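Side-chain contacts in amino acid adenylation domain-containing protein (Bacillus stratosphericus LAMA 585, PDB 6ULY), which probably selects a keto acid and activates it as the acyl adenylate, serving as the adenylation domain of a nonribosomal depsipeptide synthetase module: residues S76-M81 and M219-I224; S173-L178 and G225-F230. One frame throughout, in Å; residues are numbered along the deposited sequence.

Interaction 1: S76-M81 and M219-I224. With QA7 (5'-O-{(S)-hydroxy[(4-methyl-2-oxopentanoyl)oxy]phosphoryl}adenosine), chain C; SO4 (sulfate ion), chain D.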
loop_
_atom_site.group_PDB
_atom_site.type_symbol
_atom_site.label_atom_id
_atom_site.label_comp_id
_atom_site.label_asym_id
_atom_site.label_seq_id
_atom_site.Cartn_x
_atom_site.Cartn_y
_atom_site.Cartn_z
ATOM N N SER A 76 27.598 -2.693 6.739
ATOM C CA SER A 76 28.207 -1.538 6.102
ATOM C C SER A 76 29.442 -1.902 5.291
ATOM O O SER A 76 29.840 -1.125 4.418
ATOM C CB SER A 76 28.597 -0.491 7.155
ATOM O OG SER A 76 29.527 -1.025 8.081
ATOM N N SER A 77 30.039 -3.063 5.544
ATOM C CA SER A 77 31.257 -3.488 4.869
ATOM C C SER A 77 30.914 -4.460 3.747
ATOM O O SER A 77 30.280 -5.492 3.989
ATOM C CB SER A 77 32.222 -4.147 5.854
ATOM O OG SER A 77 33.144 -4.971 5.160
ATOM N N ASN A 78 31.354 -4.134 2.529
ATOM C CA ASN A 78 31.212 -5.065 1.414
ATOM C C ASN A 78 31.949 -6.369 1.689
ATOM O O ASN A 78 31.428 -7.455 1.411
ATOM C CB ASN A 78 31.733 -4.425 0.127
ATOM C CG ASN A 78 30.824 -3.332 -0.388
ATOM O OD1 ASN A 78 29.599 -3.423 -0.277
ATOM N ND2 ASN A 78 31.416 -2.288 -0.956
ATOM N N HIS A 79 33.166 -6.281 2.233
ATOM C CA HIS A 79 33.950 -7.481 2.507
ATOM C C HIS A 79 33.193 -8.432 3.425
ATOM O O HIS A 79 33.072 -9.631 3.140
ATOM C CB HIS A 79 35.295 -7.092 3.123
ATOM C CG HIS A 79 36.110 -8.260 3.580
ATOM N ND1 HIS A 79 37.009 -8.909 2.759
ATOM C CD2 HIS A 79 36.166 -8.898 4.775
ATOM C CE1 HIS A 79 37.584 -9.892 3.429
ATOM N NE2 HIS A 79 37.089 -9.908 4.653
ATOM N N ALA A 80 32.678 -7.914 4.541
ATOM C CA ALA A 80 31.963 -8.771 5.477
ATOM C C ALA A 80 30.670 -9.311 4.869
ATOM O O ALA A 80 30.289 -10.457 5.134
ATOM C CB ALA A 80 31.672 -8.003 6.766
ATOM N N MET A 81 29.980 -8.506 4.053
ATOM C CA MET A 81 28.690 -8.933 3.514
ATOM C C MET A 81 28.863 -9.999 2.440
ATOM O O MET A 81 28.165 -11.021 2.447
ATOM C CB MET A 81 27.926 -7.735 2.950
ATOM C CG MET A 81 26.643 -8.119 2.212
ATOM S SD MET A 81 25.426 -6.786 2.174
ATOM C CE MET A 81 26.421 -5.411 1.608
ATOM N N MET A 219 27.151 0.328 -6.142
ATOM C CA MET A 219 25.764 0.237 -5.725
ATOM C C MET A 219 25.615 -0.796 -4.608
ATOM O O MET A 219 26.389 -1.753 -4.528
ATOM C CB MET A 219 24.880 -0.132 -6.912
ATOM C CG MET A 219 24.555 1.047 -7.813
ATOM S SD MET A 219 23.458 2.231 -7.006
ATOM C CE MET A 219 21.925 1.295 -6.951
ATOM N N PRO A 220 24.625 -0.624 -3.731
ATOM C CA PRO A 220 24.467 -1.553 -2.603
ATOM C C PRO A 220 24.274 -2.993 -3.056
ATOM O O PRO A 220 23.533 -3.277 -4.002
ATOM C CB PRO A 220 23.214 -1.033 -1.885
ATOM C CG PRO A 220 23.056 0.372 -2.335
ATOM C CD PRO A 220 23.586 0.421 -3.733
ATOM N N LEU A 221 24.930 -3.910 -2.343
ATOM C CA LEU A 221 24.724 -5.337 -2.561
ATOM C C LEU A 221 23.338 -5.799 -2.137
ATOM O O LEU A 221 22.958 -6.931 -2.454
ATOM C CB LEU A 221 25.780 -6.143 -1.805
ATOM C CG LEU A 221 27.199 -6.111 -2.372
ATOM C CD1 LEU A 221 28.156 -6.806 -1.413
ATOM C CD2 LEU A 221 27.243 -6.758 -3.754
ATOM N N ASP A 222 22.587 -4.967 -1.414
ATOM C CA ASP A 222 21.197 -5.261 -1.096
ATOM C C ASP A 222 20.249 -4.875 -2.224
ATOM O O ASP A 222 19.057 -5.187 -2.141
ATOM C CB ASP A 222 20.789 -4.543 0.193
ATOM C CG ASP A 222 20.968 -3.040 0.105
ATOM O OD1 ASP A 222 20.040 -2.351 -0.377
ATOM O OD2 ASP A 222 22.042 -2.547 0.516
ATOM N N HIS A 223 20.744 -4.191 -3.251
ATOM C CA HIS A 223 19.996 -3.959 -4.478
ATOM C C HIS A 223 20.193 -5.155 -5.403
ATOM O O HIS A 223 21.303 -5.686 -5.525
ATOM C CB HIS A 223 20.465 -2.669 -5.161
ATOM C CG HIS A 223 19.560 -2.191 -6.257
ATOM N ND1 HIS A 223 19.171 -2.992 -7.310
ATOM C CD2 HIS A 223 18.988 -0.982 -6.474
ATOM C CE1 HIS A 223 18.388 -2.303 -8.120
ATOM N NE2 HIS A 223 18.262 -1.079 -7.636
ATOM N N ILE A 224 19.105 -5.580 -6.049
ATOM C CA ILE A 224 19.140 -6.811 -6.836
ATOM C C ILE A 224 20.184 -6.716 -7.941
ATOM O O ILE A 224 20.846 -7.708 -8.270
ATOM C CB ILE A 224 17.735 -7.127 -7.395
ATOM C CG1 ILE A 224 17.672 -8.571 -7.900
ATOM C CG2 ILE A 224 17.347 -6.152 -8.505
ATOM C CD1 ILE A 224 17.527 -9.592 -6.790
HETATM C C01 QA7 C . 18.452 -3.170 -14.163
HETATM C C02 QA7 C . 18.400 -3.246 -12.683
HETATM C C03 QA7 C . 19.022 -4.530 -12.207
HETATM C C04 QA7 C . 16.972 -2.982 -12.329
HETATM C C05 QA7 C . 16.362 -3.788 -11.226
HETATM C C06 QA7 C . 15.660 -3.085 -10.112
HETATM C C10 QA7 C . 12.254 -2.455 -9.874
HETATM C C11 QA7 C . 11.525 -1.399 -10.370
HETATM C C12 QA7 C . 10.795 -1.841 -11.707
HETATM C C13 QA7 C . 10.682 -0.801 -12.343
HETATM C C14 QA7 C . 11.923 0.184 -11.893
HETATM C C16 QA7 C . 13.870 -0.560 -13.042
HETATM C C18 QA7 C . 13.900 0.720 -14.746
HETATM C C19 QA7 C . 14.132 1.435 -15.916
HETATM C C21 QA7 C . 12.299 2.653 -15.549
HETATM C C23 QA7 C . 12.833 1.042 -14.020
HETATM N N15 QA7 C . 12.847 0.233 -12.953
HETATM N N17 QA7 C . 14.526 -0.279 -14.129
HETATM N N20 QA7 C . 13.319 2.368 -16.274
HETATM N N22 QA7 C . 12.039 2.033 -14.456
HETATM N N24 QA7 C . 15.242 1.111 -16.705
HETATM O O07 QA7 C . 14.981 -3.749 -9.152
HETATM O O09 QA7 C . 12.884 -2.144 -8.688
HETATM O O25 QA7 C . 12.426 -0.307 -10.853
HETATM O O26 QA7 C . 9.519 -0.006 -12.045
HETATM O O27 QA7 C . 9.494 -2.579 -11.555
HETATM O O28 QA7 C . 14.693 -2.695 -7.020
HETATM O O29 QA7 C . 13.197 -4.245 -7.610
HETATM O O30 QA7 C . 15.707 -1.960 -10.083
HETATM O O31 QA7 C . 16.400 -4.921 -11.271
HETATM P P08 QA7 C . 13.931 -3.167 -8.115
HETATM S S SO4 D . 34.756 -2.883 2.820
HETATM O O1 SO4 D . 34.557 -3.131 4.226
HETATM O O2 SO4 D . 33.635 -2.171 2.262
HETATM O O3 SO4 D . 34.898 -4.138 2.139
HETATM O O4 SO4 D . 35.937 -2.112 2.608
#
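The first turn of helix 78-91 faces the type I beta turn Pro-220 to His-223, the backbones coming nearest at Asn-78 and Leu-221, whose CA atoms lie 7.6 Å apart. Leu-221 reaches across from the turn, and the Met-81 chain slides past it in the opposite direction. With CG anti to the backbone N (chi1 173°), Met-81 extends from the helix and then bends at its last torsion, which sets CE 3.5 Å from Leu-221 CB. Leu-221 CD1 meets Asn-78 OD1 at 3.8 Å, a van der Waals contact of methyl with amide oxygen; weak hydrogen bonds tie OD1 to Arg-243 and ND2 to the Ala-244 carbonyl. At the N-cap, Ser-77 OG accepts a nearly straight bond from Ala-80 N at 3.0 Å (176°) and donates to a sulfate, probably from the crystallisation liquor. The sulfate also accepts the Asn-78 and His-79 backbone N-H groups, as anions commonly do at helix N-termini, and is hydrogen-bonded to Arg-245 NE. On the ligand side, His-223 ND1 caps helix 224-237 at Gly-225 N, its CE1 edge 3.3 Å from O30 of the adenylate. The contact joins helix 78-91, following strand 70-74 of one sheet, to the connection between strand 214-217 of another and helix 224-237.

Interaction 2: S173-L178 and G225-F230. With QA7 (5'-O-{(S)-hydroxy[(4-methyl-2-oxopentanoyl)oxy]phosphoryl}adenosine), chain C.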
loop_
_atom_site.group_PDB
_atom_site.type_symbol
_atom_site.label_atom_id
_atom_site.label_comp_id
_atom_site.label_asym_id
_atom_site.label_seq_id
_atom_site.Cartn_x
_atom_site.Cartn_y
_atom_site.Cartn_z
ATOM N N SER A 173 15.649 -22.314 -1.815
ATOM C CA SER A 173 15.743 -20.867 -1.679
ATOM C C SER A 173 17.184 -20.464 -1.389
ATOM O O SER A 173 17.834 -21.036 -0.510
ATOM C CB SER A 173 14.827 -20.386 -0.558
ATOM O OG SER A 173 13.469 -20.624 -0.879
ATOM N N VAL A 174 17.684 -19.476 -2.125
ATOM C CA VAL A 174 19.072 -19.050 -1.999
ATOM C C VAL A 174 19.196 -17.754 -1.204
ATOM O O VAL A 174 20.160 -17.581 -0.457
ATOM C CB VAL A 174 19.727 -18.919 -3.393
ATOM C CG1 VAL A 174 19.093 -17.785 -4.191
ATOM C CG2 VAL A 174 21.241 -18.730 -3.258
ATOM N N PHE A 175 18.241 -16.833 -1.344
ATOM C CA PHE A 175 18.202 -15.665 -0.470
ATOM C C PHE A 175 16.844 -14.985 -0.567
ATOM O O PHE A 175 16.099 -15.166 -1.533
ATOM C CB PHE A 175 19.321 -14.659 -0.797
ATOM C CG PHE A 175 19.212 -14.029 -2.161
ATOM C CD1 PHE A 175 18.366 -12.955 -2.385
ATOM C CD2 PHE A 175 19.984 -14.489 -3.211
ATOM C CE1 PHE A 175 18.271 -12.373 -3.638
ATOM C CE2 PHE A 175 19.895 -13.913 -4.465
ATOM C CZ PHE A 175 19.038 -12.849 -4.676
ATOM N N PHE A 176 16.535 -14.211 0.469
ATOM C CA PHE A 176 15.458 -13.237 0.451
ATOM C C PHE A 176 16.011 -11.864 0.087
ATOM O O PHE A 176 17.179 -11.559 0.335
ATOM C CB PHE A 176 14.775 -13.148 1.817
ATOM C CG PHE A 176 14.105 -14.414 2.252
ATOM C CD1 PHE A 176 12.902 -14.805 1.690
ATOM C CD2 PHE A 176 14.663 -15.201 3.244
ATOM C CE1 PHE A 176 12.276 -15.966 2.099
ATOM C CE2 PHE A 176 14.045 -16.361 3.657
ATOM C CZ PHE A 176 12.844 -16.745 3.083
ATOM N N ILE A 177 15.157 -11.025 -0.488
ATOM C CA ILE A 177 15.513 -9.634 -0.743
ATOM C C ILE A 177 14.257 -8.788 -0.602
ATOM O O ILE A 177 13.173 -9.175 -1.052
ATOM C CB ILE A 177 16.182 -9.445 -2.123
ATOM C CG1 ILE A 177 16.568 -7.974 -2.326
ATOM C CG2 ILE A 177 15.278 -9.914 -3.242
ATOM C CD1 ILE A 177 17.647 -7.757 -3.382
ATOM N N LEU A 178 14.411 -7.635 0.038
ATOM C CA LEU A 178 13.287 -6.773 0.359
ATOM C C LEU A 178 13.074 -5.739 -0.736
ATOM O O LEU A 178 14.033 -5.224 -1.318
ATOM C CB LEU A 178 13.521 -6.089 1.704
ATOM C CG LEU A 178 12.960 -6.822 2.927
ATOM C CD1 LEU A 178 13.193 -8.323 2.880
ATOM C CD2 LEU A 178 13.578 -6.242 4.192
ATOM N N GLY A 225 20.357 -5.529 -8.527
ATOM C CA GLY A 225 21.400 -5.353 -9.525
ATOM C C GLY A 225 22.798 -5.442 -8.945
ATOM O O GLY A 225 23.749 -5.790 -9.655
ATOM N N GLY A 226 22.951 -5.133 -7.660
ATOM C CA GLY A 226 24.248 -5.284 -7.032
ATOM C C GLY A 226 24.584 -6.735 -6.747
ATOM O O GLY A 226 25.713 -7.178 -6.977
ATOM N N ILE A 227 23.609 -7.497 -6.255
ATOM C CA ILE A 227 23.899 -8.864 -5.844
ATOM C C ILE A 227 23.883 -9.804 -7.043
ATOM O O ILE A 227 24.782 -10.639 -7.197
ATOM C CB ILE A 227 22.921 -9.314 -4.739
ATOM C CG1 ILE A 227 23.207 -10.759 -4.319
ATOM C CG2 ILE A 227 21.457 -9.162 -5.181
ATOM C CD1 ILE A 227 24.622 -10.986 -3.783
ATOM N N VAL A 228 22.897 -9.668 -7.931
ATOM C CA VAL A 228 22.748 -10.604 -9.040
ATOM C C VAL A 228 23.412 -10.056 -10.295
ATOM O O VAL A 228 24.353 -10.660 -10.822
ATOM C CB VAL A 228 21.266 -10.923 -9.317
ATOM C CG1 VAL A 228 21.144 -11.916 -10.476
ATOM C CG2 VAL A 228 20.593 -11.468 -8.069
ATOM N N MET A 229 22.925 -8.915 -10.790
ATOM C CA MET A 229 23.361 -8.449 -12.103
ATOM C C MET A 229 24.875 -8.280 -12.172
ATOM O O MET A 229 25.458 -8.385 -13.257
ATOM C CB MET A 229 22.674 -7.132 -12.459
ATOM C CG MET A 229 23.002 -6.640 -13.858
ATOM S SD MET A 229 22.110 -5.141 -14.323
ATOM C CE MET A 229 22.787 -3.957 -13.161
ATOM N N PHE A 230 25.530 -8.036 -11.037
ATOM C CA PHE A 230 26.977 -7.834 -11.025
ATOM C C PHE A 230 27.673 -8.882 -10.168
ATOM O O PHE A 230 28.381 -9.731 -10.717
ATOM C CB PHE A 230 27.305 -6.409 -10.580
ATOM C CG PHE A 230 27.497 -5.469 -11.733
ATOM C CD1 PHE A 230 28.739 -4.928 -12.003
ATOM C CD2 PHE A 230 26.443 -5.172 -12.584
ATOM C CE1 PHE A 230 28.924 -4.086 -13.078
ATOM C CE2 PHE A 230 26.623 -4.333 -13.665
ATOM C CZ PHE A 230 27.867 -3.788 -13.912
HETATM C C01 QA7 C . 18.452 -3.170 -14.163
HETATM C C02 QA7 C . 18.400 -3.246 -12.683
HETATM C C03 QA7 C . 19.022 -4.530 -12.207
HETATM C C04 QA7 C . 16.972 -2.982 -12.329
HETATM C C05 QA7 C . 16.362 -3.788 -11.226
HETATM C C06 QA7 C . 15.660 -3.085 -10.112
HETATM C C10 QA7 C . 12.254 -2.455 -9.874
HETATM C C11 QA7 C . 11.525 -1.399 -10.370
HETATM C C12 QA7 C . 10.795 -1.841 -11.707
HETATM C C13 QA7 C . 10.682 -0.801 -12.343
HETATM C C14 QA7 C . 11.923 0.184 -11.893
HETATM C C16 QA7 C . 13.870 -0.560 -13.042
HETATM C C18 QA7 C . 13.900 0.720 -14.746
HETATM C C19 QA7 C . 14.132 1.435 -15.916
HETATM C C21 QA7 C . 12.299 2.653 -15.549
HETATM C C23 QA7 C . 12.833 1.042 -14.020
HETATM N N15 QA7 C . 12.847 0.233 -12.953
HETATM N N17 QA7 C . 14.526 -0.279 -14.129
HETATM N N20 QA7 C . 13.319 2.368 -16.274
HETATM N N22 QA7 C . 12.039 2.033 -14.456
HETATM N N24 QA7 C . 15.242 1.111 -16.705
HETATM O O07 QA7 C . 14.981 -3.749 -9.152
HETATM O O09 QA7 C . 12.884 -2.144 -8.688
HETATM O O25 QA7 C . 12.426 -0.307 -10.853
HETATM O O26 QA7 C . 9.519 -0.006 -12.045
HETATM O O27 QA7 C . 9.494 -2.579 -11.555
HETATM O O28 QA7 C . 14.693 -2.695 -7.020
HETATM O O29 QA7 C . 13.197 -4.245 -7.610
HETATM O O30 QA7 C . 15.707 -1.960 -10.083
HETATM O O31 QA7 C . 16.400 -4.921 -11.271
HETATM P P08 QA7 C . 13.931 -3.167 -8.115
#
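Phe-175 points its ring end-on at helix 224-237, so that CZ does the touching. Val-228 CG2 lies at the ring edge, near its plane, 4.0 Å from CZ, and the two side chains run at a slant to one another. Ile-227 offers its own CG2 methyl to the same CZ at 4.4 Å. CG of Phe-175 sits between the backbone N and the carbonyl carbon (chi1 65°), and the ring is directed out from the strand toward the helix. Two residues on, on the same side of the strand, Ile-177 stretches CD1 to 4.4 Å from Ile-227 CG2, which is thereby approached by both strand side chains. This is strand-to-helix packing in the AMP-binding fold of the ANL superfamily: strand 173-178, paired with strands 94-97 and 188-192, faces a helix that follows strand 214-217 of a second sheet. The segment axes are 11.4 Å apart, with their N-to-C directions at 133°, and the contact is wholly apolar. Val-196 and Asn-199 of helix 193-207 adjoin Phe-175 and Val-228 respectively. Elsewhere on the helix, Gly-225 CA comes to 3.7 Å from C03 of the keto acyl group, and Met-229, bent at its last torsion, brings SD to 3.8 Å from the same methyl.

Overall arrangement
Both interactions are buried, with centres 10 Å apart, and share one structural unit: 219-224 runs directly into 225-230 at the start of helix 224-237. Their segments alternate along the chain, and they touch where Ile-177 CD1 packs 3.2 Å from Asp-222 O, and Leu-221 O against Ile-227. Interaction 2 is purely hydrocarbon, between a sheet strand and a helix. Interaction 1 joins a helix start to a turn and mixes methionine and leucine with an amide, beside a polar N-cap holding an anion. Each also touches the adenylate, interaction 1 around its acyl and phosphate oxygens through His-223 and Ile-224, interaction 2 at its branched acyl end.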